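Side-chain contacts in 336aa long hypothetical dTDP-glucose 4,6-dehydratase (Pyrococcus horikoshii, PDB 2HUN), which binds NAD(+) in a Rossmann-type domain and probably acts as a dTDP-glucose 4,6-dehydratase: residues Ser86-Asp89 and Arg90-Ser94; Leu218-Glu221 and Asp222-Ala226; Glu302-Lys305 and Lys306-Trp310. One frame throughout, in Å; residues are numbered along the deposited sequence.

Contact 1 (Ser86-Asp89 and Arg90-Ser94)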
loop_
_atom_site.group_PDB
_atom_site.type_symbol
_atom_site.label_atom_id
_atom_site.label_comp_id
_atom_site.label_asym_id
_atom_site.label_seq_id
_atom_site.Cartn_x
_atom_site.Cartn_y
_atom_site.Cartn_z
ATOM N N SER A 86 -12.290 6.763 7.991
ATOM C CA SER A 86 -12.930 5.877 7.013
ATOM C C SER A 86 -14.093 6.397 6.184
ATOM O O SER A 86 -14.821 5.612 5.579
ATOM C CB SER A 86 -13.401 4.611 7.727
ATOM O OG SER A 86 -14.352 4.940 8.727
ATOM N N HIS A 87 -14.266 7.710 6.140
ATOM C CA HIS A 87 -15.371 8.286 5.385
ATOM C C HIS A 87 -14.979 8.512 3.927
ATOM O O HIS A 87 -14.335 9.505 3.602
ATOM C CB HIS A 87 -15.778 9.613 6.020
ATOM C CG HIS A 87 -17.068 10.155 5.509
ATOM N ND1 HIS A 87 -17.197 10.719 4.254
ATOM C CD2 HIS A 87 -18.280 10.255 6.089
ATOM C CE1 HIS A 87 -18.439 11.145 4.096
ATOM N NE2 HIS A 87 -19.116 10.878 5.197
ATOM N N VAL A 88 -15.394 7.597 3.051
ATOM C CA VAL A 88 -15.062 7.675 1.634
ATOM C C VAL A 88 -15.185 9.066 1.010
ATOM O O VAL A 88 -14.182 9.635 0.594
ATOM C CB VAL A 88 -15.904 6.674 0.813
ATOM C CG1 VAL A 88 -15.503 6.745 -0.651
ATOM C CG2 VAL A 88 -15.685 5.265 1.343
ATOM N N ASP A 89 -16.394 9.622 0.939
ATOM C CA ASP A 89 -16.559 10.942 0.331
ATOM C C ASP A 89 -15.626 11.975 0.941
ATOM O O ASP A 89 -15.123 12.856 0.244
ATOM C CB ASP A 89 -18.009 11.421 0.437
ATOM C CG ASP A 89 -18.942 10.627 -0.448
ATOM O OD1 ASP A 89 -18.506 10.215 -1.543
ATOM O OD2 ASP A 89 -20.108 10.424 -0.060
ATOM N N ARG A 90 -15.399 11.872 2.245
ATOM C CA ARG A 90 -14.494 12.795 2.912
ATOM C C ARG A 90 -13.055 12.560 2.433
ATOM O O ARG A 90 -12.257 13.499 2.384
ATOM C CB ARG A 90 -14.585 12.620 4.434
ATOM C CG ARG A 90 -15.644 13.504 5.092
ATOM C CD ARG A 90 -15.992 13.048 6.504
ATOM N NE ARG A 90 -14.833 12.822 7.352
ATOM C CZ ARG A 90 -14.223 13.789 8.022
ATOM N NH1 ARG A 90 -14.679 15.031 7.931
ATOM N NH2 ARG A 90 -13.164 13.518 8.774
ATOM N N SER A 91 -12.730 11.317 2.069
ATOM C CA SER A 91 -11.373 11.000 1.603
ATOM C C SER A 91 -11.131 11.558 0.203
ATOM O O SER A 91 -10.003 11.873 -0.161
ATOM C CB SER A 91 -11.120 9.476 1.627
ATOM O OG SER A 91 -11.789 8.784 0.585
ATOM N N ILE A 92 -12.200 11.696 -0.577
ATOM C CA ILE A 92 -12.086 12.234 -1.927
ATOM C C ILE A 92 -11.891 13.752 -1.891
ATOM O O ILE A 92 -11.175 14.309 -2.719
ATOM C CB ILE A 92 -13.337 11.890 -2.765
ATOM C CG1 ILE A 92 -13.449 10.370 -2.898
ATOM C CG2 ILE A 92 -13.257 12.553 -4.146
ATOM C CD1 ILE A 92 -14.698 9.888 -3.592
ATOM N N SER A 93 -12.516 14.408 -0.917
ATOM C CA SER A 93 -12.416 15.861 -0.767
ATOM C C SER A 93 -11.091 16.291 -0.144
ATOM O O SER A 93 -10.425 17.191 -0.648
ATOM C CB SER A 93 -13.567 16.380 0.100
ATOM O OG SER A 93 -14.816 15.921 -0.387
ATOM N N SER A 94 -10.720 15.657 0.961
ATOM C CA SER A 94 -9.468 15.988 1.636
ATOM C C SER A 94 -8.743 14.710 2.050
ATOM O O SER A 94 -8.869 14.248 3.187
ATOM C CB SER A 94 -9.734 16.855 2.871
ATOM O OG SER A 94 -8.509 17.282 3.451
HETATM O O HOH W 1 -16.363 13.841 -1.827
#
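The carbonyl oxygen of Val88 is gripped by two donors from the next turn: Ser91 OG at 2.5 Å from Val88 O, and the amide of Ile92. The hydroxyl approaches in the carbonyl plane, on a lone pair, at a C=O...O angle of 128°, while the amide comes in much closer to the direction in which the C=O points. With chi1 at 74°, Ser91 OG stands between its own backbone N and carbonyl carbon, the setting from which it can bend back to this oxygen and satisfy its donor within the helix.

His87 is the N-cap of helix 88-93, and its ring does the capping: His87 ND1 accepts from Arg90 N at 2.9 Å, the amide lying close to the ring plane. The ring is also covered on one face by Arg90, whose CD sits 3.5 Å from the centroid of the His87 ring in a CH-pi contact. Because the arginine chain bends at chi3, the guanidinium stands perpendicular to the imidazole and turns its edge to His87 CB; Arg90 NH2 then forms a salt bridge with Glu85. With His87 cut back to an alanine, the amide of Arg90 would probably lose its side-chain acceptor and the arginine CD the ring face it lies against.

At the exposed end, water 1 donates to Asp89 O at 2.6 Å and also hydrogen-bonds to Ser93 OG.

Ser86, just ahead of the cap, touches the bound NAD. The short helix packs on helix 150-168, where Ser91 meets the NAD-binding Tyr151, and on helix 96-116, whose Phe98 touches both Arg90 and Ser91, while Ile92 packs on Thr168 of the second subunit.

Contact 2 (Leu218-Glu221 and Asp222-Ala226)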
loop_
_atom_site.group_PDB
_atom_site.type_symbol
_atom_site.label_atom_id
_atom_site.label_comp_id
_atom_site.label_asym_id
_atom_site.label_seq_id
_atom_site.Cartn_x
_atom_site.Cartn_y
_atom_site.Cartn_z
ATOM N N LEU A 218 -21.510 -8.572 8.281
ATOM C CA LEU A 218 -20.925 -9.320 9.387
ATOM C C LEU A 218 -21.303 -8.706 10.734
ATOM O O LEU A 218 -20.996 -7.539 10.989
ATOM C CB LEU A 218 -19.401 -9.325 9.228
ATOM C CG LEU A 218 -18.511 -9.964 10.295
ATOM C CD1 LEU A 218 -18.699 -11.467 10.285
ATOM C CD2 LEU A 218 -17.058 -9.613 10.009
ATOM N N TYR A 219 -21.957 -9.483 11.596
ATOM C CA TYR A 219 -22.331 -8.971 12.917
ATOM C C TYR A 219 -21.041 -8.572 13.633
ATOM O O TYR A 219 -20.090 -9.348 13.681
ATOM C CB TYR A 219 -23.079 -10.031 13.730
ATOM C CG TYR A 219 -23.642 -9.488 15.032
ATOM C CD1 TYR A 219 -24.506 -8.390 15.034
ATOM C CD2 TYR A 219 -23.279 -10.042 16.263
ATOM C CE1 TYR A 219 -24.988 -7.852 16.225
ATOM C CE2 TYR A 219 -23.757 -9.513 17.459
ATOM C CZ TYR A 219 -24.609 -8.413 17.433
ATOM O OH TYR A 219 -25.052 -7.859 18.608
ATOM N N VAL A 220 -21.007 -7.363 14.183
ATOM C CA VAL A 220 -19.801 -6.869 14.839
ATOM C C VAL A 220 -19.192 -7.812 15.876
ATOM O O VAL A 220 -17.971 -7.967 15.925
ATOM C CB VAL A 220 -20.036 -5.471 15.482
ATOM C CG1 VAL A 220 -20.994 -5.578 16.674
ATOM C CG2 VAL A 220 -18.702 -4.865 15.900
ATOM N N GLU A 221 -20.015 -8.459 16.697
ATOM C CA GLU A 221 -19.451 -9.368 17.695
ATOM C C GLU A 221 -18.672 -10.510 17.022
ATOM O O GLU A 221 -17.660 -10.979 17.559
ATOM C CB GLU A 221 -20.540 -9.953 18.604
ATOM C CG GLU A 221 -19.977 -10.640 19.850
ATOM C CD GLU A 221 -21.030 -11.409 20.627
ATOM O OE1 GLU A 221 -22.084 -10.822 20.944
ATOM O OE2 GLU A 221 -20.806 -12.602 20.926
ATOM N N ASP A 222 -19.142 -10.951 15.853
ATOM C CA ASP A 222 -18.463 -12.017 15.118
ATOM C C ASP A 222 -17.121 -11.514 14.594
ATOM O O ASP A 222 -16.151 -12.268 14.531
ATOM C CB ASP A 222 -19.319 -12.512 13.948
ATOM C CG ASP A 222 -20.228 -13.659 14.336
ATOM O OD1 ASP A 222 -19.825 -14.477 15.191
ATOM O OD2 ASP A 222 -21.339 -13.754 13.774
ATOM N N HIS A 223 -17.073 -10.246 14.197
ATOM C CA HIS A 223 -15.828 -9.658 13.723
ATOM C C HIS A 223 -14.898 -9.657 14.938
ATOM O O HIS A 223 -13.741 -10.072 14.856
ATOM C CB HIS A 223 -16.055 -8.221 13.231
ATOM C CG HIS A 223 -14.804 -7.525 12.772
ATOM N ND1 HIS A 223 -14.681 -6.150 12.754
ATOM C CD2 HIS A 223 -13.629 -8.013 12.300
ATOM C CE1 HIS A 223 -13.485 -5.822 12.296
ATOM N NE2 HIS A 223 -12.827 -6.935 12.013
ATOM N N VAL A 224 -15.427 -9.205 16.069
ATOM C CA VAL A 224 -14.680 -9.139 17.324
ATOM C C VAL A 224 -14.097 -10.498 17.702
ATOM O O VAL A 224 -12.933 -10.592 18.090
ATOM C CB VAL A 224 -15.587 -8.621 18.475
ATOM C CG1 VAL A 224 -14.984 -8.973 19.820
ATOM C CG2 VAL A 224 -15.739 -7.103 18.369
ATOM N N ARG A 225 -14.905 -11.547 17.581
ATOM C CA ARG A 225 -14.453 -12.895 17.909
ATOM C C ARG A 225 -13.312 -13.310 16.990
ATOM O O ARG A 225 -12.352 -13.962 17.429
ATOM C CB ARG A 225 -15.619 -13.886 17.807
ATOM C CG ARG A 225 -16.615 -13.770 18.968
ATOM C CD ARG A 225 -17.900 -14.558 18.719
ATOM N NE ARG A 225 -18.868 -14.396 19.807
ATOM C CZ ARG A 225 -18.793 -15.012 20.987
ATOM N NH1 ARG A 225 -17.791 -15.845 21.245
ATOM N NH2 ARG A 225 -19.711 -14.784 21.919
ATOM N N ALA A 226 -13.414 -12.925 15.717
ATOM C CA ALA A 226 -12.375 -13.233 14.743
ATOM C C ALA A 226 -11.076 -12.515 15.121
ATOM O O ALA A 226 -10.008 -13.118 15.102
ATOM C CB ALA A 226 -12.820 -12.807 13.342
HETATM O O HOH W 2 -21.957 -12.516 11.242
#
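Glu221 and Arg225 leave the helix by different first torsions, the glutamate with CG anti to its N (chi1 -167°) and the arginine with CG anti to its carbonyl carbon (chi1 -74°), and this difference lets two extended chains one turn apart run side by side in the same direction. They meet in a salt bridge in which a single carboxylate oxygen takes both donors: Arg225 NH2 lies 2.6 Å from Glu221 OE2, and Arg225 NE 2.9 Å from Glu221 OE2. NE meets the anti lone pair of Glu221 OE2, whereas NH2 arrives nearly along the C-O direction. The carboxylate and guanidinium planes are 41° apart, so the pairing is side-on without being flat. Tyr298 OH gives the same oxygen a further bond, which probably steadies the negative charge there.

Asp222 carries the other polar end. Its OD1 and OD2 accept from the backbone amides of Lys297 and Tyr298, and water 2 bridges the aspartate to the strand end, donating to Asp222 OD2 at 2.9 Å while accepting from Tyr219 N. On the apolar side Leu218 reaches forward with both methyls: CD1 lies 3.9 Å from Asp222 CB, and CD2 lies 3.7 Å from His223 CB. The imidazole beyond is fixed by a bond from His223 ND1 to OD1 of the NAD-binding Asn181.

Tyr219 is the N-cap residue at this strand-to-helix junction, where strand 215-219 pairs in parallel with strand 172-182 and helix 220-233 packs against helix 14-26 through Val224 and Arg225 on Tyr22.

Contact 3 (Glu302-Lys305 and Lys306-Trp310)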
loop_
_atom_site.group_PDB
_atom_site.type_symbol
_atom_site.label_atom_id
_atom_site.label_comp_id
_atom_site.label_asym_id
_atom_site.label_seq_id
_atom_site.Cartn_x
_atom_site.Cartn_y
_atom_site.Cartn_z
ATOM N N GLU A 302 -30.213 -13.622 13.289
ATOM C CA GLU A 302 -29.929 -13.488 14.709
ATOM C C GLU A 302 -29.216 -12.166 14.984
ATOM O O GLU A 302 -29.507 -11.486 15.966
ATOM C CB GLU A 302 -29.072 -14.664 15.193
ATOM C CG GLU A 302 -29.775 -16.017 15.115
ATOM C CD GLU A 302 -28.882 -17.169 15.537
ATOM O OE1 GLU A 302 -27.782 -17.303 14.969
ATOM O OE2 GLU A 302 -29.278 -17.946 16.431
ATOM N N GLY A 303 -28.295 -11.799 14.099
ATOM C CA GLY A 303 -27.552 -10.564 14.274
ATOM C C GLY A 303 -28.407 -9.320 14.116
ATOM O O GLY A 303 -28.202 -8.329 14.822
ATOM N N ILE A 304 -29.350 -9.366 13.178
ATOM C CA ILE A 304 -30.247 -8.238 12.927
ATOM C C ILE A 304 -31.226 -8.097 14.090
ATOM O O ILE A 304 -31.536 -6.990 14.526
ATOM C CB ILE A 304 -31.026 -8.438 11.603
ATOM C CG1 ILE A 304 -30.100 -8.163 10.416
ATOM C CG2 ILE A 304 -32.239 -7.518 11.550
ATOM C CD1 ILE A 304 -29.583 -6.721 10.354
ATOM N N LYS A 305 -31.700 -9.236 14.586
ATOM C CA LYS A 305 -32.628 -9.277 15.709
ATOM C C LYS A 305 -31.957 -8.656 16.936
ATOM O O LYS A 305 -32.563 -7.859 17.648
ATOM C CB LYS A 305 -33.015 -10.728 16.004
ATOM C CG LYS A 305 -34.047 -10.917 17.106
ATOM C CD LYS A 305 -35.459 -10.625 16.615
ATOM C CE LYS A 305 -36.378 -11.837 16.795
ATOM N NZ LYS A 305 -36.024 -12.996 15.914
ATOM N N LYS A 306 -30.701 -9.024 17.180
ATOM C CA LYS A 306 -29.967 -8.487 18.320
ATOM C C LYS A 306 -29.723 -6.997 18.120
ATOM O O LYS A 306 -29.705 -6.229 19.078
ATOM C CB LYS A 306 -28.624 -9.209 18.496
ATOM C CG LYS A 306 -28.749 -10.664 18.921
ATOM C CD LYS A 306 -27.406 -11.255 19.333
ATOM C CE LYS A 306 -26.770 -10.440 20.449
ATOM N NZ LYS A 306 -26.117 -11.303 21.462
ATOM N N THR A 307 -29.543 -6.599 16.868
ATOM C CA THR A 307 -29.301 -5.205 16.536
ATOM C C THR A 307 -30.590 -4.393 16.703
ATOM O O THR A 307 -30.558 -3.249 17.165
ATOM C CB THR A 307 -28.762 -5.075 15.095
ATOM O OG1 THR A 307 -27.538 -5.817 14.985
ATOM C CG2 THR A 307 -28.494 -3.614 14.748
ATOM N N ILE A 308 -31.719 -4.993 16.334
ATOM C CA ILE A 308 -33.013 -4.333 16.476
ATOM C C ILE A 308 -33.275 -4.084 17.962
ATOM O O ILE A 308 -33.581 -2.962 18.368
ATOM C CB ILE A 308 -34.159 -5.203 15.894
ATOM C CG1 ILE A 308 -34.035 -5.268 14.367
ATOM C CG2 ILE A 308 -35.518 -4.635 16.315
ATOM C CD1 ILE A 308 -34.933 -6.299 13.704
ATOM N N ASP A 309 -33.137 -5.134 18.772
ATOM C CA ASP A 309 -33.355 -5.024 20.210
ATOM C C ASP A 309 -32.479 -3.947 20.845
ATOM O O ASP A 309 -32.956 -3.157 21.656
ATOM C CB ASP A 309 -33.075 -6.360 20.904
ATOM C CG ASP A 309 -34.020 -7.462 20.462
ATOM O OD1 ASP A 309 -34.899 -7.196 19.616
ATOM O OD2 ASP A 309 -33.879 -8.595 20.963
ATOM N N TRP A 310 -31.200 -3.915 20.479
ATOM C CA TRP A 310 -30.280 -2.933 21.048
ATOM C C TRP A 310 -30.689 -1.489 20.772
ATOM O O TRP A 310 -30.693 -0.661 21.682
ATOM C CB TRP A 310 -28.856 -3.143 20.523
ATOM C CG TRP A 310 -27.838 -2.346 21.288
ATOM C CD1 TRP A 310 -27.193 -2.727 22.428
ATOM C CD2 TRP A 310 -27.401 -1.007 21.010
ATOM N NE1 TRP A 310 -26.384 -1.709 22.880
ATOM C CE2 TRP A 310 -26.495 -0.642 22.028
ATOM C CE3 TRP A 310 -27.689 -0.080 20.000
ATOM C CZ2 TRP A 310 -25.871 0.612 22.069
ATOM C CZ3 TRP A 310 -27.071 1.168 20.037
ATOM C CH2 TRP A 310 -26.171 1.501 21.069
#
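Ile304 and Ile308, one turn apart, make the close apolar side of this contact: Ile304 CG2 lies 3.7 Å from Ile308 CD1, with the two chains crossing at a slant. Both have CG1 anti to their own carbonyl carbon. At Ile308 (chi1 -69°) this lays the CG1-CD1 arm back over the preceding turn, where CD1 meets the methyl of Ile304 and CG1 comes against the carbonyl oxygen of the same residue.

Thr307 adds a polar lock on the buried side. Its OG1 lies 2.6 Å from Gly303 O, and Thr307 N lies 3.0 Å from Gly303 O, so one carbonyl oxygen accepts both the hydroxyl and the amide of the same residue, from opposite faces of its plane. The hydroxyl thus spends its proton within the helix, as serine and threonine commonly do when buried on an alpha-helix.

The segment is a continuous, amphipathic part of helix 300-313. Its apolar face packs on two other helices: Ile304 and Ile308 both touch Leu260 of helix 250-260, and Thr307 and Ile308 rest on Ile196 of helix 191-200.

Away from that face the contact is loose. Lys305 and Asp309 are exposed and joined one turn apart through the backbone, Asp309 N to Lys305 O at 3.0 Å; their charged ends, Lys305 NZ and Asp309 OD1, stand 7.0 Å apart and form no salt bridge. Lys306 lays its CG 3.2 Å from Glu302 O, then carries its amine away from that turn, its chain passing Tyr219 and Tyr298. The carboxylate of Glu302 likewise turns off, OE1 accepting from the amide of Thr299.

From the N terminus the three contacts follow in series, each a local turn along a helix or at its start; none encloses or crosses another. Contact 1 spans the whole of the short helix 88-93, from its N-cap, beside the NAD pocket and the subunit interface. Contact 2 comes much later, where strand 215-219 passes into helix 220-233, its nearest atoms about 11 Å from contact 1. Contact 3 lies within helix 300-313 and touches contact 2 directly: Tyr219 CE1 packs 3.5 Å from Thr307 OG1, and Tyr219 OH meets the end of Lys306. That tyrosine thereby joins the Rossmann sheet to the helices gathered around helix 300-313.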